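Local coordinates for protein bradyzoite pseudokinase 1 (Toxoplasma gondii, PDB 6M7Z) that is a pseudokinase related to divergent kinases that lack the glycine-rich loop and probably has a role at the parasitophorous vacuole, whose membrane ultrastructure such a kinase regulates, at residues Pro95-Tyr98 against Arg99-Pro103; Arg168-Leu172 against Asn173-Val177. All blocks are in the same frame, centred on the assembly; numbering follows the deposited sequence.

Contact 1. Residues Pro95-Tyr98 against Arg99-Pro103; sequences PYLY and REILP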
loop_
_atom_site.group_PDB
_atom_site.type_symbol
_atom_site.label_atom_id
_atom_site.label_comp_id
_atom_site.label_asym_id
_atom_site.label_seq_id
_atom_site.Cartn_x
_atom_site.Cartn_y
_atom_site.Cartn_z
ATOM N N PRO A 95 4.249 1.200 -12.195
ATOM C CA PRO A 95 3.254 1.675 -13.162
ATOM C C PRO A 95 2.624 0.542 -13.986
ATOM O O PRO A 95 1.399 0.542 -14.233
ATOM C CB PRO A 95 4.058 2.623 -14.057
ATOM C CG PRO A 95 5.178 3.126 -13.134
ATOM C CD PRO A 95 5.529 1.938 -12.267
ATOM N N TYR A 96 3.450 -0.426 -14.399
ATOM C CA TYR A 96 2.958 -1.557 -15.162
ATOM C C TYR A 96 1.897 -2.318 -14.349
ATOM O O TYR A 96 0.826 -2.611 -14.878
ATOM C CB TYR A 96 4.122 -2.467 -15.561
ATOM C CG TYR A 96 3.721 -3.665 -16.379
ATOM C CD1 TYR A 96 3.299 -4.832 -15.780
ATOM C CD2 TYR A 96 3.755 -3.629 -17.758
ATOM C CE1 TYR A 96 2.955 -5.944 -16.534
ATOM C CE2 TYR A 96 3.384 -4.717 -18.527
ATOM C CZ TYR A 96 2.978 -5.883 -17.914
ATOM O OH TYR A 96 2.608 -6.966 -18.660
ATOM N N LEU A 97 2.193 -2.660 -13.085
ATOM C CA LEU A 97 1.219 -3.354 -12.239
ATOM C C LEU A 97 -0.097 -2.576 -12.205
ATOM O O LEU A 97 -1.149 -3.166 -12.375
ATOM C CB LEU A 97 1.733 -3.519 -10.809
ATOM C CG LEU A 97 2.870 -4.506 -10.590
ATOM C CD1 LEU A 97 3.103 -4.692 -9.086
ATOM C CD2 LEU A 97 2.587 -5.863 -11.221
ATOM N N TYR A 98 -0.027 -1.263 -11.982
ATOM C CA TYR A 98 -1.244 -0.460 -11.821
ATOM C C TYR A 98 -2.047 -0.424 -13.122
ATOM O O TYR A 98 -3.271 -0.470 -13.058
ATOM C CB TYR A 98 -0.933 0.949 -11.295
ATOM C CG TYR A 98 -0.879 1.014 -9.789
ATOM C CD1 TYR A 98 -2.040 0.953 -9.040
ATOM C CD2 TYR A 98 0.321 1.112 -9.108
ATOM C CE1 TYR A 98 -2.019 1.012 -7.656
ATOM C CE2 TYR A 98 0.362 1.171 -7.724
ATOM C CZ TYR A 98 -0.815 1.130 -6.988
ATOM O OH TYR A 98 -0.790 1.189 -5.621
ATOM N N ARG A 99 -1.362 -0.370 -14.275
ATOM C CA ARG A 99 -2.032 -0.165 -15.573
ATOM C C ARG A 99 -2.519 -1.490 -16.189
ATOM O O ARG A 99 -3.526 -1.487 -16.890
ATOM C CB ARG A 99 -1.086 0.538 -16.547
ATOM C CG ARG A 99 -0.799 1.987 -16.179
ATOM C CD ARG A 99 0.416 2.535 -16.910
ATOM N NE ARG A 99 0.120 2.878 -18.290
ATOM C CZ ARG A 99 -0.447 4.014 -18.686
ATOM N NH1 ARG A 99 -0.864 4.911 -17.806
ATOM N NH2 ARG A 99 -0.608 4.245 -19.974
ATOM N N GLU A 100 -1.799 -2.598 -15.958
ATOM C CA GLU A 100 -2.017 -3.829 -16.703
ATOM C C GLU A 100 -2.509 -4.986 -15.817
ATOM O O GLU A 100 -3.013 -5.949 -16.363
ATOM C CB GLU A 100 -0.735 -4.291 -17.396
ATOM C CG GLU A 100 -0.054 -3.224 -18.223
ATOM C CD GLU A 100 -0.883 -2.599 -19.346
ATOM O OE1 GLU A 100 -1.767 -3.284 -19.894
ATOM O OE2 GLU A 100 -0.634 -1.419 -19.678
ATOM N N ILE A 101 -2.348 -4.933 -14.494
ATOM C CA ILE A 101 -2.549 -6.139 -13.676
ATOM C C ILE A 101 -3.564 -5.924 -12.545
ATOM O O ILE A 101 -4.388 -6.794 -12.287
ATOM C CB ILE A 101 -1.196 -6.654 -13.157
ATOM C CG1 ILE A 101 -0.323 -7.049 -14.351
ATOM C CG2 ILE A 101 -1.391 -7.795 -12.157
ATOM C CD1 ILE A 101 0.782 -8.041 -14.027
ATOM N N LEU A 102 -3.509 -4.781 -11.865
ATOM C CA LEU A 102 -4.416 -4.503 -10.778
ATOM C C LEU A 102 -5.702 -3.918 -11.353
ATOM O O LEU A 102 -5.656 -3.055 -12.229
ATOM C CB LEU A 102 -3.742 -3.537 -9.797
ATOM C CG LEU A 102 -2.412 -4.010 -9.215
ATOM C CD1 LEU A 102 -1.745 -2.866 -8.453
ATOM C CD2 LEU A 102 -2.615 -5.245 -8.324
ATOM N N PRO A 103 -6.883 -4.356 -10.870
ATOM C CA PRO A 103 -8.142 -3.699 -11.224
ATOM C C PRO A 103 -8.085 -2.193 -10.929
ATOM O O PRO A 103 -7.317 -1.769 -10.078
ATOM C CB PRO A 103 -9.183 -4.367 -10.313
ATOM C CG PRO A 103 -8.559 -5.687 -9.915
ATOM C CD PRO A 103 -7.056 -5.476 -9.930
#
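E100 doubles back over Y96, one helical turn before it. Starting at CB of E100, that carbon sits 3.4 Å from the O of Y96, the same carbonyl that takes the E100 N-H at 2.8 Å. CG comes next and lies over one face of the Y96 ring, 3.9 Å from its centroid and 16° off the normal, a CH-pi contact. A bend at chi2 (-58°) then turns the chain, and OE2 ends in a hydrogen bond with the OH of Y20. The same tyrosine ring is touched at its edge by I101, with CD1 of I101 3.9 Å from CE1 of Y96.

Two residues on, a second CH-pi contact forms: CD1 of L102 covers a face of the Y98 ring, 4.0 Å from the centroid. The O of L97 is gripped twice, by I101 N in an alpha-type i+4 bond of 3.0 Å and by L102 N in a pi-type i+5 bond of 2.9 Å. The latter widens the turn and accompanies the placing of L102 over the ring.

Helix 88-101 appears to occupy the place of the kinase αC helix. Y20 and W17 of helix 14-23 meet the Y96 ring edge-to-face, R99 makes a salt bridge to E115 of strand 114-117, and I101 and L102 rest on L165 of strand 165-166.

Contact 2. Residues Arg168-Leu172 against Asn173-Val177; sequences RSIEL and NSFSV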
loop_
_atom_site.group_PDB
_atom_site.type_symbol
_atom_site.label_atom_id
_atom_site.label_comp_id
_atom_site.label_asym_id
_atom_site.label_seq_id
_atom_site.Cartn_x
_atom_site.Cartn_y
_atom_site.Cartn_z
ATOM N N ARG A 168 5.491 -9.588 -0.660
ATOM C CA ARG A 168 6.927 -9.894 -0.438
ATOM C C ARG A 168 7.620 -8.909 0.512
ATOM O O ARG A 168 8.724 -9.203 0.879
ATOM C CB ARG A 168 7.707 -10.013 -1.753
ATOM C CG ARG A 168 7.174 -11.094 -2.690
ATOM C CD ARG A 168 8.180 -11.521 -3.751
ATOM N NE ARG A 168 8.530 -10.399 -4.626
ATOM C CZ ARG A 168 9.745 -10.168 -5.130
ATOM N NH1 ARG A 168 10.672 -11.123 -5.106
ATOM N NH2 ARG A 168 10.026 -8.963 -5.597
ATOM N N SER A 169 7.000 -7.801 0.950
ATOM C CA SER A 169 7.671 -6.871 1.886
ATOM C C SER A 169 6.685 -6.254 2.900
ATOM O O SER A 169 6.782 -5.081 3.237
ATOM C CB SER A 169 8.420 -5.806 1.112
ATOM O OG SER A 169 7.550 -4.976 0.341
ATOM N N ILE A 170 5.764 -7.065 3.421
ATOM C CA ILE A 170 4.743 -6.553 4.309
ATOM C C ILE A 170 5.361 -6.114 5.641
ATOM O O ILE A 170 6.151 -6.831 6.251
ATOM C CB ILE A 170 3.623 -7.584 4.534
ATOM C CG1 ILE A 170 2.760 -7.731 3.279
ATOM C CG2 ILE A 170 2.767 -7.224 5.746
ATOM C CD1 ILE A 170 2.127 -9.115 3.190
ATOM N N GLU A 171 4.942 -4.919 6.070
ATOM C CA GLU A 171 5.155 -4.381 7.400
ATOM C C GLU A 171 3.964 -3.477 7.736
ATOM O O GLU A 171 3.154 -3.183 6.879
ATOM C CB GLU A 171 6.513 -3.684 7.495
ATOM C CG GLU A 171 6.706 -2.522 6.539
ATOM C CD GLU A 171 8.040 -1.785 6.607
ATOM O OE1 GLU A 171 8.193 -0.976 7.522
ATOM O OE2 GLU A 171 8.930 -2.033 5.750
ATOM N N LEU A 172 3.864 -3.024 8.984
ATOM C CA LEU A 172 2.785 -2.137 9.359
ATOM C C LEU A 172 2.694 -0.942 8.419
ATOM O O LEU A 172 1.594 -0.525 8.068
ATOM C CB LEU A 172 2.961 -1.661 10.799
ATOM C CG LEU A 172 2.366 -2.596 11.845
ATOM C CD1 LEU A 172 2.582 -2.002 13.216
ATOM C CD2 LEU A 172 0.888 -2.830 11.603
ATOM N N ASN A 173 3.837 -0.387 8.025
ATOM C CA ASN A 173 3.858 0.845 7.190
ATOM C C ASN A 173 3.540 0.529 5.717
ATOM O O ASN A 173 3.468 1.454 4.913
ATOM C CB ASN A 173 5.167 1.620 7.345
ATOM C CG ASN A 173 5.230 2.446 8.620
ATOM O OD1 ASN A 173 4.216 2.731 9.270
ATOM N ND2 ASN A 173 6.436 2.841 8.989
ATOM N N SER A 174 3.322 -0.742 5.369
ATOM C CA SER A 174 2.782 -1.097 4.077
ATOM C C SER A 174 1.337 -0.605 3.972
ATOM O O SER A 174 0.852 -0.388 2.887
ATOM C CB SER A 174 2.847 -2.586 3.829
ATOM O OG SER A 174 4.179 -3.064 3.827
ATOM N N PHE A 175 0.673 -0.464 5.119
ATOM C CA PHE A 175 -0.711 -0.084 5.223
ATOM C C PHE A 175 -0.793 1.419 5.486
ATOM O O PHE A 175 -0.003 1.969 6.261
ATOM C CB PHE A 175 -1.399 -0.895 6.325
ATOM C CG PHE A 175 -1.454 -2.381 6.049
ATOM C CD1 PHE A 175 -2.493 -2.939 5.323
ATOM C CD2 PHE A 175 -0.449 -3.222 6.497
ATOM C CE1 PHE A 175 -2.531 -4.301 5.069
ATOM C CE2 PHE A 175 -0.479 -4.582 6.232
ATOM C CZ PHE A 175 -1.518 -5.121 5.524
ATOM N N SER A 176 -1.756 2.077 4.834
ATOM C CA SER A 176 -1.978 3.502 5.042
ATOM C C SER A 176 -3.483 3.798 5.139
ATOM O O SER A 176 -4.324 3.000 4.747
ATOM C CB SER A 176 -1.299 4.316 3.986
ATOM O OG SER A 176 -1.918 4.159 2.721
ATOM N N VAL A 177 -3.797 4.954 5.716
ATOM C CA VAL A 177 -5.154 5.349 5.975
ATOM C C VAL A 177 -5.498 6.464 4.992
ATOM O O VAL A 177 -4.858 7.506 5.008
ATOM C CB VAL A 177 -5.329 5.823 7.431
ATOM C CG1 VAL A 177 -6.776 6.221 7.703
ATOM C CG2 VAL A 177 -4.853 4.778 8.434
HETATM O O HOH W 1 6.335 -0.917 9.563
#
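S174 reaches back to E171 and closes a small ring of bonds. Its OG accepts the E171 N-H at 3.0 Å, fairly straight at 157°, while its own backbone N-H donates to the O of E171 at 2.9 Å. That donor stands well above the carbonyl plane rather than on a lone pair, as does F175 N in its 3.1 Å bond to the O of L172. Two successive 3-10 turns thus lead straight into strand 175-177. The hydroxyl is set for its role by chi1 of -62°, which keeps OG beside the S174 backbone N and away from the carbonyl carbon.

On the polar side a water bridges the turn: it donates to OE1 of E171 at 2.8 Å and accepts from N173 N at 3.0 Å. On the apolar side CG2 of I170 lies 4.2 Å from CE2 of F175, and the O of L172 sits at the ring's edge, in its plane.

Further out, helix 146-161 backs both I170 and F175, and helix 230-248 packs on I170 and L172. S169 is held by T190 through its hydroxyl and by ND1 of H167 through its N-H, and OD1 of N173 takes the backbone N-H of D135.

By sequence H167, R168 and S169 line up with the HRD motif of the protein kinase catalytic loop. S169 then falls at the aspartate and S174, five residues later, at the usual metal-binding asparagine; the hydroxyl of S174 is used in the turn by the E171 N-H. Neither serine brings a carboxylate or a carboxamide, which is consistent with the pseudokinase name.

Contact 1 belongs to the helix beside the antiparallel sheet of the N-terminal half, contact 2 to the counterpart of the catalytic loop. Their centres are 19 Å apart and their nearest atoms about 9 Å, so they do not touch. L165, three residues ahead of R168, receives I101 and L102; L188, which by sequence probably falls at the phenylalanine of the DFG motif, receives Y98 and L102. The two contacts are thus related through neighbours in sequence, not by direct touch. A bound 1,2-ethanediol, probably from the crystallisation liquor, lies about 4 Å from the side chain of P95 in contact 1, and another lies likewise about 4 Å from that of N173 in contact 2.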